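Local atomic coordinates of fimbrin (Schizosaccharomyces pombe, PDB entry 1RT8), a protein that binds and cross-links actin filaments through calponin-homology domains, serving cell polarity, cytokinesis, mating and spore formation. Residues W416-I430 / G441-S453. Sequence-based numbering, arbitrary orientation.
Sequences WANSMAAKGGKGSQI and GVFVLDVLHGIKS
Trp416 lays the CH2 corner of its indole 3.8 Å from Ile451 CD1, and beside it Val447 fits as a knob into the hole formed by Trp416, Ala417, Met420 and Ala421. Asn418 bonds to its own segment, ND2 to Ile430 O and OD1 from Ile430 N, which ties the returning loop to helix 410-421; OD1 also rests 3.4 Å from Phe443 CE1. Where the helices cross, at 74°, Gly450 lets the backbones nearly touch, its CA 3.2 Å from Met420 O in a CA-H...O contact; a CB there would clash with that oxygen. A water bonded to Ala421 O, Asp446 O and His449 ND1 bridges the end of the first helix to the second. Beyond it the loop wraps round the Asp446 carboxylate. Lys426 N reaches OD1 (2.8 Å) from above the carboxylate plane, while Gly427 N takes the syn lone pair of OD2 (2.6 Å); Tyr458 OH also bonds OD1. Farther along the loop, Ile430 sets CG2 over the centre of the Phe443 ring, 8° off its normal, with Val447 CG2 nearer the rim on the opposite face. With CG trans to the backbone N (chi1 179°), this ring reaches between helix and loop, its edge against Ala417 CB. A serine in place of Phe443 would probably open a gap beneath Ile430 and leave the loop poorly seated on the helices. Val447 also touches Leu510 of helix 500-511, and this crossing belongs to the all-helical calponin-homology fold, here the fourth such domain, within the second actin-binding region.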
ATOM      1  N   TRP A 416       8.629  25.594  14.001  1.00 24.90           N
ATOM      2  CA  TRP A 416       9.527  24.478  14.287  1.00 24.70           C
ATOM      3  C   TRP A 416      10.236  24.088  12.998  1.00 24.45           C
ATOM      4  O   TRP A 416      11.447  23.878  12.981  1.00 22.79           O
ATOM      5  CB  TRP A 416       8.760  23.258  14.789  1.00 23.92           C
ATOM      6  CG  TRP A 416       9.646  22.072  15.049  1.00 25.49           C
ATOM      7  CD1 TRP A 416      10.339  21.803  16.196  1.00 25.14           C
ATOM      8  CD2 TRP A 416       9.938  20.995  14.145  1.00 23.78           C
ATOM      9  NE1 TRP A 416      11.034  20.627  16.066  1.00 25.21           N
ATOM     10  CE2 TRP A 416      10.805  20.108  14.819  1.00 23.44           C
ATOM     11  CE3 TRP A 416       9.546  20.692  12.835  1.00 22.58           C
ATOM     12  CZ2 TRP A 416      11.287  18.935  14.227  1.00 24.96           C
ATOM     13  CZ3 TRP A 416      10.025  19.520  12.246  1.00 24.92           C
ATOM     14  CH2 TRP A 416      10.885  18.658  12.944  1.00 23.55           C
ATOM     15  N   ALA A 417       9.465  23.983  11.922  1.00 23.04           N
ATOM     16  CA  ALA A 417      10.019  23.603  10.628  1.00 24.90           C
ATOM     17  C   ALA A 417      11.055  24.613  10.140  1.00 25.30           C
ATOM     18  O   ALA A 417      12.093  24.227   9.595  1.00 26.60           O
ATOM     19  CB  ALA A 417       8.894  23.452   9.601  1.00 22.37           C
ATOM     20  N   ASN A 418      10.778  25.900  10.329  1.00 25.70           N
ATOM     21  CA  ASN A 418      11.715  26.939   9.904  1.00 26.03           C
ATOM     22  C   ASN A 418      13.019  26.891  10.720  1.00 26.10           C
ATOM     23  O   ASN A 418      14.102  27.064  10.162  1.00 27.48           O
ATOM     24  CB  ASN A 418      11.080  28.331  10.015  1.00 24.34           C
ATOM     25  CG  ASN A 418      10.249  28.695   8.798  1.00 27.44           C
ATOM     26  OD1 ASN A 418      10.610  28.369   7.665  1.00 24.74           O
ATOM     27  ND2 ASN A 418       9.135  29.390   9.021  1.00 25.54           N
ATOM     28  N   SER A 419      12.906  26.659  12.026  1.00 26.86           N
ATOM     29  CA  SER A 419      14.069  26.570  12.916  1.00 29.00           C
ATOM     30  C   SER A 419      14.997  25.455  12.460  1.00 28.63           C
ATOM     31  O   SER A 419      16.213  25.620  12.432  1.00 28.23           O
ATOM     32  CB  SER A 419      13.633  26.276  14.352  1.00 30.11           C
ATOM     33  OG  SER A 419      12.810  27.311  14.844  1.00 40.45           O
ATOM     34  N   MET A 420      14.403  24.316  12.119  1.00 25.71           N
ATOM     35  CA  MET A 420      15.147  23.154  11.648  1.00 27.02           C
ATOM     36  C   MET A 420      15.835  23.461  10.305  1.00 26.67           C
ATOM     37  O   MET A 420      17.013  23.166  10.119  1.00 25.04           O
ATOM     38  CB  MET A 420      14.177  21.974  11.498  1.00 29.12           C
ATOM     39  CG  MET A 420      14.714  20.644  11.990  1.00 34.54           C
ATOM     40  SD  MET A 420      15.382  20.717  13.662  1.00 32.79           S
ATOM     41  CE  MET A 420      14.454  19.450  14.504  1.00 37.45           C
ATOM     42  N   ALA A 421      15.096  24.076   9.386  1.00 27.24           N
ATOM     43  CA  ALA A 421      15.612  24.417   8.060  1.00 27.69           C
ATOM     44  C   ALA A 421      16.725  25.467   8.082  1.00 28.90           C
ATOM     45  O   ALA A 421      17.590  25.483   7.202  1.00 28.71           O
ATOM     46  CB  ALA A 421      14.474  24.902   7.174  1.00 26.13           C
ATOM     47  N   ALA A 422      16.697  26.347   9.080  1.00 28.36           N
ATOM     48  CA  ALA A 422      17.701  27.402   9.196  1.00 29.69           C
ATOM     49  C   ALA A 422      19.055  26.897   9.680  1.00 30.21           C
ATOM     50  O   ALA A 422      19.995  27.679   9.808  1.00 31.02           O
ATOM     51  CB  ALA A 422      17.202  28.493  10.135  1.00 28.74           C
ATOM     52  N   LYS A 423      19.157  25.602   9.953  1.00 32.17           N
ATOM     53  CA  LYS A 423      20.407  25.023  10.429  1.00 34.04           C
ATOM     54  C   LYS A 423      21.291  24.561   9.268  1.00 35.00           C
ATOM     55  O   LYS A 423      21.648  23.385   9.177  1.00 35.53           O
ATOM     56  CB  LYS A 423      20.123  23.845  11.375  1.00 33.50           C
ATOM     57  CG  LYS A 423      19.219  24.210  12.546  1.00 36.22           C
ATOM     58  CD  LYS A 423      19.115  23.094  13.580  1.00 35.20           C
ATOM     59  CE  LYS A 423      18.146  23.502  14.694  1.00 38.37           C
ATOM     60  NZ  LYS A 423      18.115  22.564  15.860  1.00 37.27           N
ATOM     61  N   GLY A 424      21.641  25.496   8.387  1.00 36.10           N
ATOM     62  CA  GLY A 424      22.489  25.178   7.248  1.00 37.29           C
ATOM     63  C   GLY A 424      21.721  24.839   5.984  1.00 37.84           C
ATOM     64  O   GLY A 424      22.263  24.229   5.066  1.00 37.81           O
ATOM     65  N   GLY A 425      20.458  25.244   5.925  1.00 38.20           N
ATOM     66  CA  GLY A 425      19.641  24.944   4.761  1.00 40.69           C
ATOM     67  C   GLY A 425      20.030  25.690   3.499  1.00 41.90           C
ATOM     68  O   GLY A 425      20.720  26.706   3.558  1.00 42.63           O
ATOM     69  N   LYS A 426      19.581  25.190   2.352  1.00 42.58           N
ATOM     70  CA  LYS A 426      19.892  25.823   1.078  1.00 43.04           C
ATOM     71  C   LYS A 426      18.698  26.563   0.491  1.00 43.02           C
ATOM     72  O   LYS A 426      18.860  27.437  -0.358  1.00 44.29           O
ATOM     73  CB  LYS A 426      20.411  24.778   0.080  1.00 43.26           C
ATOM     74  CG  LYS A 426      21.761  24.177   0.475  1.00 44.38           C
ATOM     75  CD  LYS A 426      22.861  25.233   0.466  1.00 44.51           C
ATOM     76  CE  LYS A 426      24.111  24.756   1.196  1.00 45.69           C
ATOM     77  NZ  LYS A 426      24.700  23.529   0.596  1.00 47.84           N
ATOM     78  N   GLY A 427      17.499  26.221   0.947  1.00 43.08           N
ATOM     79  CA  GLY A 427      16.306  26.877   0.437  1.00 42.52           C
ATOM     80  C   GLY A 427      15.926  28.122   1.219  1.00 42.75           C
ATOM     81  O   GLY A 427      16.779  28.781   1.819  1.00 41.69           O
ATOM     82  N   SER A 428      14.638  28.441   1.216  1.00 41.53           N
ATOM     83  CA  SER A 428      14.141  29.612   1.925  1.00 41.10           C
ATOM     84  C   SER A 428      13.214  29.244   3.075  1.00 39.06           C
ATOM     85  O   SER A 428      12.650  28.153   3.113  1.00 41.04           O
ATOM     86  CB  SER A 428      13.386  30.537   0.961  1.00 42.51           C
ATOM     87  OG  SER A 428      14.274  31.291   0.154  1.00 44.91           O
ATOM     88  N   GLN A 429      13.073  30.169   4.017  1.00 37.09           N
ATOM     89  CA  GLN A 429      12.188  29.991   5.156  1.00 34.42           C
ATOM     90  C   GLN A 429      10.789  30.116   4.579  1.00 33.49           C
ATOM     91  O   GLN A 429      10.602  30.754   3.539  1.00 34.31           O
ATOM     92  CB  GLN A 429      12.429  31.104   6.172  1.00 33.86           C
ATOM     93  CG  GLN A 429      13.775  31.015   6.858  1.00 32.61           C
ATOM     94  CD  GLN A 429      13.740  30.077   8.041  1.00 31.81           C
ATOM     95  OE1 GLN A 429      13.099  30.367   9.053  1.00 32.54           O
ATOM     96  NE2 GLN A 429      14.421  28.944   7.925  1.00 29.16           N
ATOM     97  N   ILE A 430       9.804  29.518   5.235  1.00 30.49           N
ATOM     98  CA  ILE A 430       8.446  29.595   4.727  1.00 30.02           C
ATOM     99  C   ILE A 430       7.537  30.470   5.576  1.00 31.04           C
ATOM    100  O   ILE A 430       7.774  30.679   6.768  1.00 29.95           O
ATOM    101  CB  ILE A 430       7.804  28.194   4.593  1.00 29.81           C
ATOM    102  CG1 ILE A 430       7.673  27.533   5.967  1.00 29.64           C
ATOM    103  CG2 ILE A 430       8.646  27.325   3.665  1.00 30.81           C
ATOM    104  CD1 ILE A 430       6.860  26.246   5.929  1.00 29.74           C
ATOM    105  N   GLY A 441      10.605  21.696  -3.195  1.00 28.49           N
ATOM    106  CA  GLY A 441      10.990  20.536  -2.416  1.00 27.34           C
ATOM    107  C   GLY A 441      12.281  20.722  -1.647  1.00 27.68           C
ATOM    108  O   GLY A 441      12.730  19.804  -0.967  1.00 28.92           O
ATOM    109  N   VAL A 442      12.877  21.906  -1.748  1.00 28.35           N
ATOM    110  CA  VAL A 442      14.132  22.198  -1.062  1.00 27.40           C
ATOM    111  C   VAL A 442      13.911  22.413   0.436  1.00 26.93           C
ATOM    112  O   VAL A 442      14.670  21.907   1.262  1.00 24.41           O
ATOM    113  CB  VAL A 442      14.802  23.450  -1.653  1.00 27.84           C
ATOM    114  CG1 VAL A 442      16.105  23.746  -0.922  1.00 29.49           C
ATOM    115  CG2 VAL A 442      15.065  23.236  -3.129  1.00 28.46           C
ATOM    116  N   PHE A 443      12.873  23.172   0.777  1.00 25.31           N
ATOM    117  CA  PHE A 443      12.551  23.431   2.174  1.00 24.42           C
ATOM    118  C   PHE A 443      12.455  22.140   2.995  1.00 23.56           C
ATOM    119  O   PHE A 443      13.041  22.053   4.076  1.00 23.56           O
ATOM    120  CB  PHE A 443      11.227  24.189   2.291  1.00 24.40           C
ATOM    121  CG  PHE A 443      10.831  24.476   3.702  1.00 25.08           C
ATOM    122  CD1 PHE A 443      11.551  25.389   4.466  1.00 25.99           C
ATOM    123  CD2 PHE A 443       9.762  23.804   4.288  1.00 25.89           C
ATOM    124  CE1 PHE A 443      11.211  25.629   5.799  1.00 27.84           C
ATOM    125  CE2 PHE A 443       9.418  24.035   5.611  1.00 25.41           C
ATOM    126  CZ  PHE A 443      10.142  24.950   6.372  1.00 25.44           C
ATOM    127  N   VAL A 444      11.723  21.139   2.497  1.00 22.05           N
ATOM    128  CA  VAL A 444      11.592  19.891   3.247  1.00 21.66           C
ATOM    129  C   VAL A 444      12.932  19.180   3.427  1.00 22.00           C
ATOM    130  O   VAL A 444      13.175  18.563   4.463  1.00 19.45           O
ATOM    131  CB  VAL A 444      10.541  18.925   2.622  1.00 23.10           C
ATOM    132  CG1 VAL A 444       9.150  19.566   2.712  1.00 21.64           C
ATOM    133  CG2 VAL A 444      10.899  18.579   1.166  1.00 21.99           C
ATOM    134  N   LEU A 445      13.810  19.277   2.435  1.00 21.91           N
ATOM    135  CA  LEU A 445      15.129  18.669   2.555  1.00 21.83           C
ATOM    136  C   LEU A 445      15.946  19.450   3.613  1.00 21.17           C
ATOM    137  O   LEU A 445      16.721  18.855   4.366  1.00 22.23           O
ATOM    138  CB  LEU A 445      15.835  18.657   1.192  1.00 23.93           C
ATOM    139  CG  LEU A 445      15.233  17.670   0.184  1.00 24.84           C
ATOM    140  CD1 LEU A 445      15.795  17.913  -1.201  1.00 25.63           C
ATOM    141  CD2 LEU A 445      15.525  16.240   0.630  1.00 23.06           C
ATOM    142  N   ASP A 446      15.752  20.768   3.687  1.00 21.89           N
ATOM    143  CA  ASP A 446      16.449  21.583   4.694  1.00 24.03           C
ATOM    144  C   ASP A 446      15.970  21.230   6.106  1.00 24.45           C
ATOM    145  O   ASP A 446      16.759  21.221   7.058  1.00 22.78           O
ATOM    146  CB  ASP A 446      16.208  23.081   4.473  1.00 25.00           C
ATOM    147  CG  ASP A 446      17.011  23.642   3.325  1.00 25.77           C
ATOM    148  OD1 ASP A 446      17.969  22.979   2.883  1.00 26.37           O
ATOM    149  OD2 ASP A 446      16.686  24.756   2.874  1.00 29.44           O
ATOM    150  N   VAL A 447      14.671  20.966   6.245  1.00 24.98           N
ATOM    151  CA  VAL A 447      14.122  20.597   7.547  1.00 23.68           C
ATOM    152  C   VAL A 447      14.809  19.306   7.994  1.00 23.68           C
ATOM    153  O   VAL A 447      15.268  19.191   9.130  1.00 23.46           O
ATOM    154  CB  VAL A 447      12.609  20.339   7.468  1.00 23.37           C
ATOM    155  CG1 VAL A 447      12.098  19.843   8.810  1.00 24.46           C
ATOM    156  CG2 VAL A 447      11.881  21.617   7.071  1.00 23.80           C
ATOM    157  N   LEU A 448      14.879  18.341   7.082  1.00 20.81           N
ATOM    158  CA  LEU A 448      15.498  17.053   7.368  1.00 21.05           C
ATOM    159  C   LEU A 448      16.977  17.226   7.687  1.00 21.08           C
ATOM    160  O   LEU A 448      17.543  16.493   8.511  1.00 21.58           O
ATOM    161  CB  LEU A 448      15.311  16.114   6.170  1.00 19.51           C
ATOM    162  CG  LEU A 448      13.875  15.613   5.951  1.00 19.59           C
ATOM    163  CD1 LEU A 448      13.656  15.137   4.524  1.00 18.46           C
ATOM    164  CD2 LEU A 448      13.606  14.489   6.922  1.00 19.49           C
ATOM    165  N   HIS A 449      17.596  18.195   7.027  1.00 21.40           N
ATOM    166  CA  HIS A 449      19.005  18.482   7.232  1.00 24.79           C
ATOM    167  C   HIS A 449      19.186  19.029   8.640  1.00 26.02           C
ATOM    168  O   HIS A 449      20.220  18.815   9.277  1.00 27.02           O
ATOM    169  CB  HIS A 449      19.503  19.500   6.198  1.00 25.75           C
ATOM    170  CG  HIS A 449      20.931  19.902   6.399  1.00 30.06           C
ATOM    171  ND1 HIS A 449      21.293  21.037   7.094  1.00 31.10           N
ATOM    172  CD2 HIS A 449      22.088  19.282   6.063  1.00 28.76           C
ATOM    173  CE1 HIS A 449      22.611  21.096   7.180  1.00 30.33           C
ATOM    174  NE2 HIS A 449      23.116  20.044   6.564  1.00 29.79           N
ATOM    175  N   GLY A 450      18.176  19.740   9.129  1.00 25.41           N
ATOM    176  CA  GLY A 450      18.266  20.267  10.478  1.00 25.08           C
ATOM    177  C   GLY A 450      18.124  19.168  11.520  1.00 26.70           C
ATOM    178  O   GLY A 450      18.704  19.251  12.606  1.00 29.75           O
ATOM    179  N   ILE A 451      17.353  18.134  11.199  1.00 26.14           N
ATOM    180  CA  ILE A 451      17.123  17.022  12.121  1.00 23.98           C
ATOM    181  C   ILE A 451      18.337  16.109  12.190  1.00 25.23           C
ATOM    182  O   ILE A 451      18.747  15.683  13.269  1.00 24.56           O
ATOM    183  CB  ILE A 451      15.895  16.202  11.689  1.00 22.15           C
ATOM    184  CG1 ILE A 451      14.645  17.079  11.758  1.00 24.16           C
ATOM    185  CG2 ILE A 451      15.703  14.986  12.595  1.00 22.19           C
ATOM    186  CD1 ILE A 451      13.395  16.372  11.284  1.00 17.98           C
ATOM    187  N   LYS A 452      18.903  15.818  11.024  1.00 24.95           N
ATOM    188  CA  LYS A 452      20.074  14.961  10.913  1.00 25.65           C
ATOM    189  C   LYS A 452      20.843  15.432   9.676  1.00 26.55           C
ATOM    190  O   LYS A 452      20.542  15.022   8.554  1.00 24.51           O
ATOM    191  CB  LYS A 452      19.634  13.506  10.746  1.00 25.00           C
ATOM    192  CG  LYS A 452      20.780  12.515  10.643  1.00 30.16           C
ATOM    193  CD  LYS A 452      21.518  12.353  11.965  1.00 30.79           C
ATOM    194  CE  LYS A 452      22.629  11.313  11.827  1.00 33.36           C
ATOM    195  NZ  LYS A 452      23.337  11.027  13.099  1.00 27.74           N
ATOM    196  N   SER A 453      21.835  16.291   9.884  1.00 26.35           N
ATOM    197  CA  SER A 453      22.601  16.837   8.770  1.00 28.85           C
ATOM    198  C   SER A 453      23.258  15.778   7.897  1.00 28.43           C
ATOM    199  O   SER A 453      23.299  15.926   6.684  1.00 29.96           O
ATOM    200  CB  SER A 453      23.666  17.810   9.281  1.00 28.47           C
ATOM    201  OG  SER A 453      24.560  17.146  10.155  1.00 32.56           O
TER
HETATM  202  O   HOH W   1      19.120  22.852   7.352  1.00 28.11           O